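DNA polymerase III subunit delta (Bacillus subtilis, PDB 3ZH9) probably acts as the wrench that opens the beta subunit ring, within the ATP-hydrolysing complex that loads this ring onto primed DNA for replication. Local coordinates at residues 2-5 with 6-10; 13-16 with 17-20; 255-258 with 259-262; 264-267 with 268-272; 156-159 with 160-163. One frame throughout, in Å; residues are numbered along the deposited sequence.

Interaction 1: 2-5 with 6-10; sequences VFDV and WKSLK
Lys7 N bonds to Phe3 O at 2.9 Å, and Ser8 N reaches Asp4 O at the same length. Trp6 N to Val2 O and Leu9 N to Val5 O are the flanking bonds. Together these four make the i to i+4 pattern of an alpha helix, here helix 2-10 at the N-terminal end of the chain. Ser8 OG also lies 3.0 Å from Asp4 O, but its proton has a second possible acceptor, and that bond is not certain.

The packing centres on Trp6. Its CG is anti to the carbonyl carbon (chi1 -65°), which turns the indole back along the helix onto Val2. Val2 CG1 sits over the middle of one indole face, 3.4 Å from the centroid of the six-membered ring. This is a CH-pi contact, only 17° off the ring normal. Phe3 turns its edge toward the face of Trp6 in an offset edge-to-face pair, with centroids 5.8 Å apart. Farther along the helix, Val5 and Leu9 point the same way, and Val5 CG1 meets Leu9 CD1 at 4.1 Å.

The indole nitrogen NE1 is hydrogen-bonded to Thr31 OG1, and Arg34 makes a cation-pi contact with the ring. The indole is therefore fixed in rotation by its N-H and pressed on a face by a methyl. The buried residues Val2, Val5, Trp6 and Leu9 make the apolar flank against the protein, while Asp4 and Lys7 are exposed.

Interaction 2: 13-16 with 17-20; sequences EVHP and VYCL
Tyr18 OH accepts a hydrogen bond from His15 N at 2.9 Å, nearly straight at 169°. One water adds a second polar link. It lies at the edge of the Tyr18 ring, in its plane, 2.6 Å from Tyr18 OH, and donates to Glu13 O, also at 2.6 Å. The phenol oxygen thus ties two backbone groups of the loop to Tyr18, near the start of the strand. The ring gets there because Tyr18 CG is anti to the carbonyl carbon (chi1 -66°), which brings the ring back toward Val14 and His15.

The remaining contacts are packing. Tyr18 CE1 comes within 3.2 Å of His15 O. The His15 side chain crosses the tyrosine at about a right angle, with His15 CD2 3.7 Å from Tyr18 OH. Val14 CG1 lies at the ring edge, 3.9 Å from Tyr18 OH. Pro16 CB touches Val17 CG2 loosely. A phenylalanine in place of Tyr18 would keep the ring but would probably leave His15 N and the bridging water without their shared partner.

Strand 17-21 lies between strands 113-119 and 139-142 in a parallel sheet of order 2-3-4-1-5, the order of AAA+ proteins. Its backbone bonds to Phe115 and Leu117 on one flank and to Phe139 on the other. The Tyr18 ring meets that of Phe139 with nearly parallel planes, and Leu9 of helix 2-10 packs against both Val14 and Tyr18.

Interaction 3: 255-258 with 259-262; sequences ISNQ and FRLI
Ile255 and Phe259 lie side by side, one turn apart on alpha helix 248-269, in the all-helical C-terminal domain of the subunit. Ile255 CG2 is anti to the backbone N, and this branch reaches the phenylalanine. It meets the edge of the ring, in its plane, 3.6 Å from Phe259 CD2. The faces of that ring are not used by the isoleucine. Phe299 packs edge-to-face with Phe259, and Ile223, Leu304 and Ile307 also touch it.

On the outer side, Asn257 and Arg260 run alongside each other, with amide and guanidinium planes 56° apart. The arginine bends at chi3 (-59°), which folds its head back over the preceding turn. Ser256 O then lies over the centre of one guanidinium face, 4.0 Å from its plane. Ser256 OG comes near Arg260 NH1, but the angle is too poor for a hydrogen bond. Asn257 OD1 approaches Arg260 NH2 too closely to trust, so the placement of these two ends is doubtful.

Gln258 crosses both Leu261 and Ile262 at a slant. Its chain bends at chi2, and Gln258 OE1 comes 3.7 Å from Leu261 CD2. The amide itself is held outside this turn: Gln258 NE2 bonds to Gln295 OE1, and Gln258 OE1 has a weak bond from Arg288. Gln258 CG meets Ile262 CD1 at 4.0 Å. The backbone bonds are of the regular i to i+4 kind. Gln258 O takes Ile262 N at 2.8 Å, and Ile262 CG1 lies 3.2 Å from this same oxygen.

Interaction 4: 264-267 with 268-272; sequences QTKY and FAEQG
Lys266 NZ lies 3.7 Å from Glu270 OE2, a long salt bridge, and hydrogen-bonds to the carbonyl oxygens of Ala296 and Phe299. The lysine and glutamate run alongside each other and point the same way. Glu270 is poorly ordered, and the two carbonyls are probably the firmer partners of the ammonium group. They tie the last part of helix 248-269 to the end of helix 286-296 and the residues after it.

In the backbone, Ala269 N to Thr265 O is short at 2.7 Å. Phe268 N to Gln264 O and Glu270 N to Lys266 O continue the i to i+4 pattern.

Two neighbouring rings form an edge-to-face pair. The edge of Tyr267 points at the face of Phe268, with centroids 5.1 Å apart and planes at 78°. Tyr267 CD2 stands 3.8 Å above the middle of the phenylalanine ring. With CG opposite its own N (chi1 176°), Tyr267 swings its ring beside the next residue, where its edge can meet Phe268. Gln271 CD lies over a face of the Tyr267 ring, toward its rim, and Gln271 CG comes 3.1 Å from Tyr267 O.

A Schellman motif ends the helix. Gly272 N bonds to Ala269 O at 2.9 Å, and Tyr273 N to Phe268 O. Gly272 has positive phi, where a side chain would press on the carbonyl of Gln271.

Phe268 packs on Ile278 and Asn281 of helix 275-282. Thr265 touches Leu282 of that helix and Ala292 and Met293 of helix 286-296.

Interaction 5: 156-159 with 160-163; sequences VNLA and KTEQ
Leu158 O is gripped twice by Thr161. The hydroxyl Thr161 OG1 donates to it at 2.8 Å, from within the carbonyl plane. Thr161 N also donates, at 3.0 Å, but from well above that plane and with a bent N-H angle of 134°. Thr161 OG1 can do this because it stands between the backbone N and the carbonyl carbon (chi1 78°), the crowded position. The same rotation puts Thr161 CG2 3.5 Å from Asn157 O. Leu158 CD1 lies 3.8 Å from Thr161 OG1, with the two side chains crossing obliquely. An alanine in place of Thr161 would remove OG1 and CG2, which would probably leave Leu158 O with the bent backbone bond alone from this residue and take a methyl neighbour from Phe3.

Around this grip the helix is ending. Glu162 N bonds to Ala159 O at 3.0 Å, again from above the carbonyl plane, and Thr161 N has a weak bond to Asn157 O. A Schellman motif finishes helix 148-160. Gln163, with positive phi, is its C-prime residue. Gln163 N bonds to Lys160 O at 3.0 Å, and Lys164 N to Ala159 O. A type I turn runs from Lys160 to Gln163.

Farther out, Lys160 lies alongside Asn157, with Lys160 NZ 3.9 Å from Asn157 OD1. Leu158 touches Phe3 and Trp6 of helix 2-10 and Phe186 and Ile189 of helix 182-195. Glu162 OE2 has a weak hydrogen bond from Gln190, and the Glu162 side chain touches Cys193.

Overall arrangement
Interaction 1 lies near both 2 and 5, with centres 11 and 12 Å away, while the centres of 2 and 5 are 22 Å apart. Interactions 3 and 4 sit across the centre of the chain from the other three. Interaction 1 touches both of its neighbours. Ser8 O probably accepts a hydrogen bond from Glu13 N at 2.9 Å, and Phe3 CD1 packs on Thr161 CG2 at 3.6 Å. Interactions 2 and 5 do not touch; their nearest atoms are about 14 Å apart. Interactions 3 and 4 share helix 248-269, centres 14 Å apart, and their nearest atoms stay at least about 23 Å from the other three. A bound glycerol, probably from the crystallisation liquor, hydrogen-bonds Glu13 at interaction 2.

Interaction 1: 2-5 with 6-10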
loop_
_atom_site.group_PDB
_atom_site.type_symbol
_atom_site.label_atom_id
_atom_site.label_comp_id
_atom_site.label_asym_id
_atom_site.label_seq_id
_atom_site.Cartn_x
_atom_site.Cartn_y
_atom_site.Cartn_z
ATOM N N VAL A 2 6.312 -7.400 -10.127
ATOM C CA VAL A 2 7.180 -6.248 -9.888
ATOM C C VAL A 2 8.640 -6.654 -10.060
ATOM O O VAL A 2 9.447 -5.910 -10.610
ATOM C CB VAL A 2 6.975 -5.617 -8.478
ATOM C CG1 VAL A 2 8.276 -5.523 -7.747
ATOM C CG2 VAL A 2 6.368 -4.228 -8.595
ATOM N N PHE A 3 8.977 -7.850 -9.600
ATOM C CA PHE A 3 10.369 -8.296 -9.605
ATOM C C PHE A 3 10.953 -8.483 -11.019
ATOM O O PHE A 3 12.129 -8.229 -11.259
ATOM C CB PHE A 3 10.506 -9.559 -8.758
ATOM C CG PHE A 3 10.120 -9.343 -7.326
ATOM C CD1 PHE A 3 10.834 -8.471 -6.543
ATOM C CD2 PHE A 3 9.032 -9.989 -6.773
ATOM C CE1 PHE A 3 10.485 -8.237 -5.215
ATOM C CE2 PHE A 3 8.683 -9.772 -5.436
ATOM C CZ PHE A 3 9.411 -8.895 -4.669
ATOM N N ASP A 4 10.111 -8.887 -11.954
ATOM C CA ASP A 4 10.531 -9.064 -13.345
ATOM C C ASP A 4 10.997 -7.707 -13.883
ATOM O O ASP A 4 12.105 -7.569 -14.398
ATOM C CB ASP A 4 9.360 -9.636 -14.141
ATOM C CG ASP A 4 9.619 -9.708 -15.654
ATOM O OD1 ASP A 4 10.686 -10.191 -16.106
ATOM O OD2 ASP A 4 8.708 -9.295 -16.403
ATOM N N VAL A 5 10.150 -6.698 -13.733
ATOM C CA VAL A 5 10.521 -5.353 -14.116
ATOM C C VAL A 5 11.796 -4.883 -13.403
ATOM O O VAL A 5 12.721 -4.406 -14.054
ATOM C CB VAL A 5 9.365 -4.357 -13.914
ATOM C CG1 VAL A 5 9.808 -2.908 -14.263
ATOM C CG2 VAL A 5 8.201 -4.760 -14.780
ATOM N N TRP A 6 11.868 -5.032 -12.081
ATOM C CA TRP A 6 13.022 -4.502 -11.348
ATOM C C TRP A 6 14.323 -5.129 -11.813
ATOM O O TRP A 6 15.311 -4.436 -12.032
ATOM C CB TRP A 6 12.864 -4.660 -9.829
ATOM C CG TRP A 6 11.726 -3.848 -9.249
ATOM C CD1 TRP A 6 10.850 -3.046 -9.933
ATOM C CD2 TRP A 6 11.342 -3.773 -7.868
ATOM N NE1 TRP A 6 9.945 -2.480 -9.065
ATOM C CE2 TRP A 6 10.226 -2.913 -7.791
ATOM C CE3 TRP A 6 11.835 -4.348 -6.692
ATOM C CZ2 TRP A 6 9.603 -2.609 -6.580
ATOM C CZ3 TRP A 6 11.210 -4.043 -5.487
ATOM C CH2 TRP A 6 10.108 -3.186 -5.443
ATOM N N LYS A 7 14.312 -6.445 -11.979
ATOM C CA LYS A 7 15.474 -7.172 -12.470
ATOM C C LYS A 7 15.843 -6.764 -13.904
ATOM O O LYS A 7 17.020 -6.603 -14.222
ATOM C CB LYS A 7 15.200 -8.673 -12.398
ATOM C CG LYS A 7 16.391 -9.571 -12.653
ATOM C CD LYS A 7 15.963 -11.028 -12.515
ATOM C CE LYS A 7 17.133 -11.990 -12.651
ATOM N NZ LYS A 7 18.091 -11.876 -11.514
ATOM N N SER A 8 14.837 -6.596 -14.757
ATOM C CA SER A 8 15.059 -6.142 -16.139
ATOM C C SER A 8 15.777 -4.789 -16.186
ATOM O O SER A 8 16.750 -4.615 -16.919
ATOM C CB SER A 8 13.730 -6.004 -16.891
ATOM O OG SER A 8 13.222 -7.269 -17.217
ATOM N N LEU A 9 15.284 -3.837 -15.401
ATOM C CA LEU A 9 15.852 -2.498 -15.382
ATOM C C LEU A 9 17.326 -2.557 -15.013
ATOM O O LEU A 9 18.141 -1.836 -15.587
ATOM C CB LEU A 9 15.102 -1.599 -14.398
ATOM C CG LEU A 9 13.669 -1.256 -14.793
ATOM C CD1 LEU A 9 13.016 -0.404 -13.723
ATOM C CD2 LEU A 9 13.678 -0.521 -16.142
ATOM N N LYS A 10 17.656 -3.430 -14.062
ATOM C CA LYS A 10 19.028 -3.595 -13.619
ATOM C C LYS A 10 19.920 -4.255 -14.666
ATOM O O LYS A 10 21.134 -4.106 -14.618
ATOM C CB LYS A 10 19.082 -4.383 -12.303
ATOM C CG LYS A 10 18.687 -3.573 -11.067
ATOM C CD LYS A 10 18.810 -4.402 -9.782
ATOM C CE LYS A 10 18.771 -3.512 -8.540
ATOM N NZ LYS A 10 18.850 -4.284 -7.260
#

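Interaction 2: 13-16 with 17-20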
loop_
_atom_site.group_PDB
_atom_site.type_symbol
_atom_site.label_atom_id
_atom_site.label_comp_id
_atom_site.label_asym_id
_atom_site.label_seq_id
_atom_site.Cartn_x
_atom_site.Cartn_y
_atom_site.Cartn_z
ATOM N N GLU A 13 17.709 -3.510 -19.456
ATOM C CA GLU A 13 16.582 -3.737 -20.347
ATOM C C GLU A 13 15.465 -2.755 -20.031
ATOM O O GLU A 13 14.693 -2.941 -19.077
ATOM C CB GLU A 13 16.107 -5.186 -20.242
ATOM C CG GLU A 13 17.204 -6.182 -20.594
ATOM C CD GLU A 13 16.871 -7.617 -20.189
ATOM O OE1 GLU A 13 15.723 -7.900 -19.789
ATOM O OE2 GLU A 13 17.770 -8.468 -20.278
ATOM N N VAL A 14 15.408 -1.680 -20.811
ATOM C CA VAL A 14 14.392 -0.658 -20.609
ATOM C C VAL A 14 13.607 -0.538 -21.896
ATOM O O VAL A 14 14.184 -0.281 -22.944
ATOM C CB VAL A 14 15.002 0.715 -20.231
ATOM C CG1 VAL A 14 13.903 1.654 -19.693
ATOM C CG2 VAL A 14 16.092 0.532 -19.193
ATOM N N HIS A 15 12.298 -0.756 -21.815
ATOM C CA HIS A 15 11.474 -0.804 -23.007
ATOM C C HIS A 15 10.770 0.531 -23.269
ATOM O O HIS A 15 10.690 1.370 -22.392
ATOM C CB HIS A 15 10.517 -1.999 -22.911
ATOM C CG HIS A 15 11.234 -3.283 -22.592
ATOM N ND1 HIS A 15 12.174 -3.841 -23.437
ATOM C CD2 HIS A 15 11.192 -4.083 -21.496
ATOM C CE1 HIS A 15 12.657 -4.944 -22.890
ATOM N NE2 HIS A 15 12.081 -5.111 -21.710
ATOM N N PRO A 16 10.306 0.738 -24.506
ATOM C CA PRO A 16 9.727 2.036 -24.890
ATOM C C PRO A 16 8.358 2.292 -24.250
ATOM O O PRO A 16 7.996 3.449 -24.094
ATOM C CB PRO A 16 9.597 1.936 -26.418
ATOM C CG PRO A 16 10.573 0.851 -26.822
ATOM C CD PRO A 16 10.530 -0.143 -25.665
ATOM N N VAL A 17 7.617 1.240 -23.897
ATOM C CA VAL A 17 6.264 1.409 -23.350
ATOM C C VAL A 17 6.015 0.451 -22.171
ATOM O O VAL A 17 6.198 -0.779 -22.292
ATOM C CB VAL A 17 5.162 1.178 -24.422
ATOM C CG1 VAL A 17 3.784 1.425 -23.842
ATOM C CG2 VAL A 17 5.375 2.052 -25.652
ATOM N N TYR A 18 5.609 1.019 -21.035
ATOM C CA TYR A 18 5.164 0.223 -19.876
ATOM C C TYR A 18 3.743 0.588 -19.507
ATOM O O TYR A 18 3.310 1.731 -19.682
ATOM C CB TYR A 18 6.016 0.470 -18.633
ATOM C CG TYR A 18 7.437 0.004 -18.744
ATOM C CD1 TYR A 18 8.382 0.768 -19.423
ATOM C CD2 TYR A 18 7.835 -1.205 -18.185
ATOM C CE1 TYR A 18 9.690 0.361 -19.518
ATOM C CE2 TYR A 18 9.145 -1.641 -18.296
ATOM C CZ TYR A 18 10.073 -0.844 -18.951
ATOM O OH TYR A 18 11.378 -1.252 -19.065
ATOM N N CYS A 19 3.025 -0.395 -18.984
ATOM C CA CYS A 19 1.747 -0.149 -18.370
ATOM C C CYS A 19 1.769 -0.769 -16.984
ATOM O O CYS A 19 1.768 -2.011 -16.823
ATOM C CB CYS A 19 0.591 -0.704 -19.210
ATOM S SG CYS A 19 -1.038 -0.341 -18.458
ATOM N N LEU A 20 1.825 0.101 -15.986
ATOM C CA LEU A 20 1.889 -0.330 -14.597
ATOM C C LEU A 20 0.491 -0.152 -14.014
ATOM O O LEU A 20 -0.064 0.954 -14.023
ATOM C CB LEU A 20 2.911 0.509 -13.816
ATOM C CG LEU A 20 4.234 0.863 -14.522
ATOM C CD1 LEU A 20 5.164 1.695 -13.620
ATOM C CD2 LEU A 20 4.953 -0.372 -15.007
HETATM O O HOH W 1 12.318 -3.501 -18.181
#

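Interaction 3: 255-258 with 259-262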
loop_
_atom_site.group_PDB
_atom_site.type_symbol
_atom_site.label_atom_id
_atom_site.label_comp_id
_atom_site.label_asym_id
_atom_site.label_seq_id
_atom_site.Cartn_x
_atom_site.Cartn_y
_atom_site.Cartn_z
ATOM N N ILE A 255 -7.093 3.366 18.171
ATOM C CA ILE A 255 -8.084 2.449 18.694
ATOM C C ILE A 255 -9.411 2.776 18.010
ATOM O O ILE A 255 -10.080 1.902 17.469
ATOM C CB ILE A 255 -8.198 2.574 20.223
ATOM C CG1 ILE A 255 -6.911 2.069 20.881
ATOM C CG2 ILE A 255 -9.416 1.793 20.746
ATOM C CD1 ILE A 255 -6.790 2.417 22.374
ATOM N N SER A 256 -9.754 4.057 17.996
ATOM C CA SER A 256 -10.967 4.522 17.336
ATOM C C SER A 256 -11.021 4.106 15.857
ATOM O O SER A 256 -12.033 3.592 15.394
ATOM C CB SER A 256 -11.100 6.048 17.489
ATOM O OG SER A 256 -12.303 6.511 16.902
ATOM N N ASN A 257 -9.939 4.330 15.115
ATOM C CA ASN A 257 -9.898 3.940 13.706
ATOM C C ASN A 257 -10.151 2.431 13.505
ATOM O O ASN A 257 -10.764 2.012 12.522
ATOM C CB ASN A 257 -8.540 4.298 13.072
ATOM C CG ASN A 257 -8.246 5.798 13.088
ATOM O OD1 ASN A 257 -9.152 6.634 13.090
ATOM N ND2 ASN A 257 -6.959 6.141 13.091
ATOM N N GLN A 258 -9.629 1.611 14.406
ATOM C CA GLN A 258 -9.795 0.173 14.273
ATOM C C GLN A 258 -11.226 -0.243 14.588
ATOM O O GLN A 258 -11.791 -1.105 13.908
ATOM C CB GLN A 258 -8.798 -0.596 15.137
ATOM C CG GLN A 258 -8.908 -2.134 15.028
ATOM C CD GLN A 258 -8.582 -2.696 13.639
ATOM O OE1 GLN A 258 -8.158 -1.972 12.735
ATOM N NE2 GLN A 258 -8.781 -4.004 13.472
ATOM N N PHE A 259 -11.816 0.368 15.605
ATOM C CA PHE A 259 -13.186 0.017 15.971
ATOM C C PHE A 259 -14.168 0.455 14.904
ATOM O O PHE A 259 -15.101 -0.265 14.599
ATOM C CB PHE A 259 -13.561 0.553 17.354
ATOM C CG PHE A 259 -13.204 -0.392 18.463
ATOM C CD1 PHE A 259 -13.839 -1.622 18.569
ATOM C CD2 PHE A 259 -12.222 -0.075 19.376
ATOM C CE1 PHE A 259 -13.497 -2.525 19.580
ATOM C CE2 PHE A 259 -11.885 -0.968 20.403
ATOM C CZ PHE A 259 -12.523 -2.199 20.493
ATOM N N ARG A 260 -13.942 1.627 14.315
ATOM C CA ARG A 260 -14.749 2.043 13.172
ATOM C C ARG A 260 -14.610 1.060 12.016
ATOM O O ARG A 260 -15.596 0.704 11.386
ATOM C CB ARG A 260 -14.403 3.472 12.730
ATOM C CG ARG A 260 -14.978 4.545 13.686
ATOM C CD ARG A 260 -14.909 5.952 13.091
ATOM N NE ARG A 260 -13.535 6.321 12.789
ATOM C CZ ARG A 260 -12.808 7.138 13.537
ATOM N NH1 ARG A 260 -13.342 7.699 14.618
ATOM N NH2 ARG A 260 -11.559 7.407 13.195
ATOM N N LEU A 261 -13.384 0.620 11.745
ATOM C CA LEU A 261 -13.152 -0.382 10.711
ATOM C C LEU A 261 -13.877 -1.698 10.984
ATOM O O LEU A 261 -14.431 -2.309 10.069
ATOM C CB LEU A 261 -11.661 -0.659 10.571
ATOM C CG LEU A 261 -11.282 -1.646 9.471
ATOM C CD1 LEU A 261 -11.816 -1.233 8.105
ATOM C CD2 LEU A 261 -9.757 -1.830 9.449
ATOM N N ILE A 262 -13.838 -2.160 12.233
ATOM C CA ILE A 262 -14.519 -3.408 12.577
ATOM C C ILE A 262 -16.024 -3.287 12.329
ATOM O O ILE A 262 -16.646 -4.151 11.709
ATOM C CB ILE A 262 -14.254 -3.787 14.054
ATOM C CG1 ILE A 262 -12.783 -4.176 14.225
ATOM C CG2 ILE A 262 -15.130 -4.956 14.480
ATOM C CD1 ILE A 262 -12.324 -4.099 15.655
#

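Interaction 4: 264-267 with 268-272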
loop_
_atom_site.group_PDB
_atom_site.type_symbol
_atom_site.label_atom_id
_atom_site.label_comp_id
_atom_site.label_asym_id
_atom_site.label_seq_id
_atom_site.Cartn_x
_atom_site.Cartn_y
_atom_site.Cartn_z
ATOM N N GLN A 264 -17.654 -1.228 10.265
ATOM C CA GLN A 264 -17.891 -1.209 8.813
ATOM C C GLN A 264 -17.766 -2.601 8.170
ATOM O O GLN A 264 -18.607 -3.030 7.376
ATOM C CB GLN A 264 -16.893 -0.277 8.141
ATOM C CG GLN A 264 -17.169 1.204 8.364
ATOM C CD GLN A 264 -15.991 2.047 7.934
ATOM O OE1 GLN A 264 -14.842 1.718 8.227
ATOM N NE2 GLN A 264 -16.266 3.131 7.235
ATOM N N THR A 265 -16.677 -3.279 8.496
ATOM C CA THR A 265 -16.429 -4.607 7.976
ATOM C C THR A 265 -17.551 -5.582 8.388
ATOM O O THR A 265 -18.057 -6.349 7.561
ATOM C CB THR A 265 -15.050 -5.100 8.451
ATOM O OG1 THR A 265 -14.034 -4.257 7.886
ATOM C CG2 THR A 265 -14.817 -6.497 7.980
ATOM N N LYS A 266 -17.949 -5.539 9.658
ATOM C CA LYS A 266 -19.022 -6.412 10.148
ATOM C C LYS A 266 -20.319 -6.148 9.385
ATOM O O LYS A 266 -21.021 -7.071 8.997
ATOM C CB LYS A 266 -19.241 -6.209 11.656
ATOM C CG LYS A 266 -20.211 -7.194 12.296
ATOM C CD LYS A 266 -20.478 -6.816 13.757
ATOM C CE LYS A 266 -21.270 -7.894 14.496
ATOM N NZ LYS A 266 -20.524 -9.175 14.666
ATOM N N TYR A 267 -20.621 -4.873 9.167
ATOM C CA TYR A 267 -21.814 -4.457 8.441
ATOM C C TYR A 267 -21.865 -5.020 7.010
ATOM O O TYR A 267 -22.895 -5.532 6.561
ATOM C CB TYR A 267 -21.875 -2.926 8.400
ATOM C CG TYR A 267 -23.030 -2.398 7.572
ATOM C CD1 TYR A 267 -24.327 -2.344 8.093
ATOM C CD2 TYR A 267 -22.824 -1.958 6.270
ATOM C CE1 TYR A 267 -25.388 -1.866 7.325
ATOM C CE2 TYR A 267 -23.871 -1.480 5.498
ATOM C CZ TYR A 267 -25.146 -1.425 6.029
ATOM O OH TYR A 267 -26.165 -0.947 5.240
ATOM N N PHE A 268 -20.753 -4.926 6.291
ATOM C CA PHE A 268 -20.725 -5.438 4.926
ATOM C C PHE A 268 -20.560 -6.958 4.874
ATOM O O PHE A 268 -21.130 -7.601 4.005
ATOM C CB PHE A 268 -19.641 -4.755 4.109
ATOM C CG PHE A 268 -19.934 -3.315 3.809
ATOM C CD1 PHE A 268 -21.009 -2.964 3.004
ATOM C CD2 PHE A 268 -19.141 -2.314 4.336
ATOM C CE1 PHE A 268 -21.281 -1.631 2.714
ATOM C CE2 PHE A 268 -19.410 -0.966 4.051
ATOM C CZ PHE A 268 -20.483 -0.628 3.244
ATOM N N ALA A 269 -19.790 -7.529 5.800
ATOM C CA ALA A 269 -19.659 -8.991 5.873
ATOM C C ALA A 269 -21.013 -9.676 6.088
ATOM O O ALA A 269 -21.278 -10.738 5.515
ATOM C CB ALA A 269 -18.680 -9.403 6.968
ATOM N N GLU A 270 -21.874 -9.069 6.901
ATOM C CA GLU A 270 -23.144 -9.703 7.232
ATOM C C GLU A 270 -24.147 -9.668 6.085
ATOM O O GLU A 270 -25.208 -10.284 6.161
ATOM C CB GLU A 270 -23.728 -9.139 8.528
ATOM C CG GLU A 270 -22.893 -9.546 9.744
ATOM C CD GLU A 270 -23.621 -9.388 11.071
ATOM O OE1 GLU A 270 -24.682 -8.726 11.104
ATOM O OE2 GLU A 270 -23.123 -9.928 12.084
ATOM N N GLN A 271 -23.794 -8.956 5.020
ATOM C CA GLN A 271 -24.563 -8.980 3.782
ATOM C C GLN A 271 -23.880 -9.851 2.732
ATOM O O GLN A 271 -24.207 -9.785 1.549
ATOM C CB GLN A 271 -24.726 -7.572 3.239
ATOM C CG GLN A 271 -24.800 -6.554 4.321
ATOM C CD GLN A 271 -25.303 -5.232 3.821
ATOM O OE1 GLN A 271 -26.448 -4.863 4.078
ATOM N NE2 GLN A 271 -24.454 -4.503 3.107
ATOM N N GLY A 272 -22.917 -10.654 3.168
ATOM C CA GLY A 272 -22.255 -11.598 2.286
ATOM C C GLY A 272 -21.055 -11.083 1.507
ATOM O O GLY A 272 -20.371 -11.867 0.850
#

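Interaction 5: 156-159 with 160-163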
loop_
_atom_site.group_PDB
_atom_site.type_symbol
_atom_site.label_atom_id
_atom_site.label_comp_id
_atom_site.label_asym_id
_atom_site.label_seq_id
_atom_site.Cartn_x
_atom_site.Cartn_y
_atom_site.Cartn_z
ATOM N N VAL A 156 9.797 -12.931 0.808
ATOM C CA VAL A 156 10.855 -13.872 0.492
ATOM C C VAL A 156 11.580 -13.492 -0.796
ATOM O O VAL A 156 12.817 -13.512 -0.861
ATOM C CB VAL A 156 10.302 -15.309 0.413
ATOM C CG1 VAL A 156 11.318 -16.259 -0.260
ATOM C CG2 VAL A 156 9.935 -15.803 1.814
ATOM N N ASN A 157 10.811 -13.129 -1.816
ATOM C CA ASN A 157 11.398 -12.764 -3.093
ATOM C C ASN A 157 12.107 -11.432 -2.996
ATOM O O ASN A 157 13.071 -11.195 -3.698
ATOM C CB ASN A 157 10.335 -12.707 -4.187
ATOM C CG ASN A 157 9.874 -14.079 -4.610
ATOM O OD1 ASN A 157 10.675 -15.012 -4.701
ATOM N ND2 ASN A 157 8.572 -14.217 -4.864
ATOM N N LEU A 158 11.616 -10.558 -2.129
ATOM C CA LEU A 158 12.224 -9.249 -1.979
ATOM C C LEU A 158 13.673 -9.382 -1.487
ATOM O O LEU A 158 14.569 -8.730 -2.015
ATOM C CB LEU A 158 11.402 -8.372 -1.034
ATOM C CG LEU A 158 11.953 -6.960 -0.885
ATOM C CD1 LEU A 158 12.087 -6.332 -2.249
ATOM C CD2 LEU A 158 11.071 -6.102 0.031
ATOM N N ALA A 159 13.892 -10.225 -0.479
ATOM C CA ALA A 159 15.240 -10.492 0.023
ATOM C C ALA A 159 16.203 -10.896 -1.098
ATOM O O ALA A 159 17.353 -10.453 -1.140
ATOM C CB ALA A 159 15.205 -11.573 1.142
ATOM N N LYS A 160 15.736 -11.733 -2.018
ATOM C CA LYS A 160 16.568 -12.156 -3.141
ATOM C C LYS A 160 17.059 -10.995 -4.012
ATOM O O LYS A 160 18.147 -11.062 -4.581
ATOM C CB LYS A 160 15.835 -13.181 -4.005
ATOM C CG LYS A 160 15.618 -14.540 -3.350
ATOM C CD LYS A 160 14.853 -15.441 -4.313
ATOM C CE LYS A 160 14.492 -16.771 -3.693
ATOM N NZ LYS A 160 13.594 -17.532 -4.598
ATOM N N THR A 161 16.267 -9.932 -4.128
ATOM C CA THR A 161 16.691 -8.800 -4.942
ATOM C C THR A 161 17.888 -8.068 -4.333
ATOM O O THR A 161 18.530 -7.258 -5.003
ATOM C CB THR A 161 15.559 -7.793 -5.183
ATOM O OG1 THR A 161 15.377 -6.980 -4.015
ATOM C CG2 THR A 161 14.261 -8.516 -5.533
ATOM N N GLU A 162 18.174 -8.344 -3.060
ATOM C CA GLU A 162 19.326 -7.755 -2.383
ATOM C C GLU A 162 20.429 -8.794 -2.167
ATOM O O GLU A 162 21.356 -8.567 -1.386
ATOM C CB GLU A 162 18.898 -7.124 -1.050
ATOM C CG GLU A 162 18.011 -5.895 -1.231
ATOM C CD GLU A 162 18.672 -4.827 -2.106
ATOM O OE1 GLU A 162 19.916 -4.699 -2.063
ATOM O OE2 GLU A 162 17.947 -4.119 -2.842
ATOM N N GLN A 163 20.311 -9.929 -2.865
ATOM C CA GLN A 163 21.256 -11.045 -2.770
ATOM C C GLN A 163 21.264 -11.723 -1.404
ATOM O O GLN A 163 22.245 -12.385 -1.030
ATOM C CB GLN A 163 22.685 -10.633 -3.167
ATOM C CG GLN A 163 22.836 -10.259 -4.647
ATOM C CD GLN A 163 22.431 -8.821 -4.917
ATOM O OE1 GLN A 163 22.963 -7.894 -4.301
ATOM N NE2 GLN A 163 21.474 -8.626 -5.824
#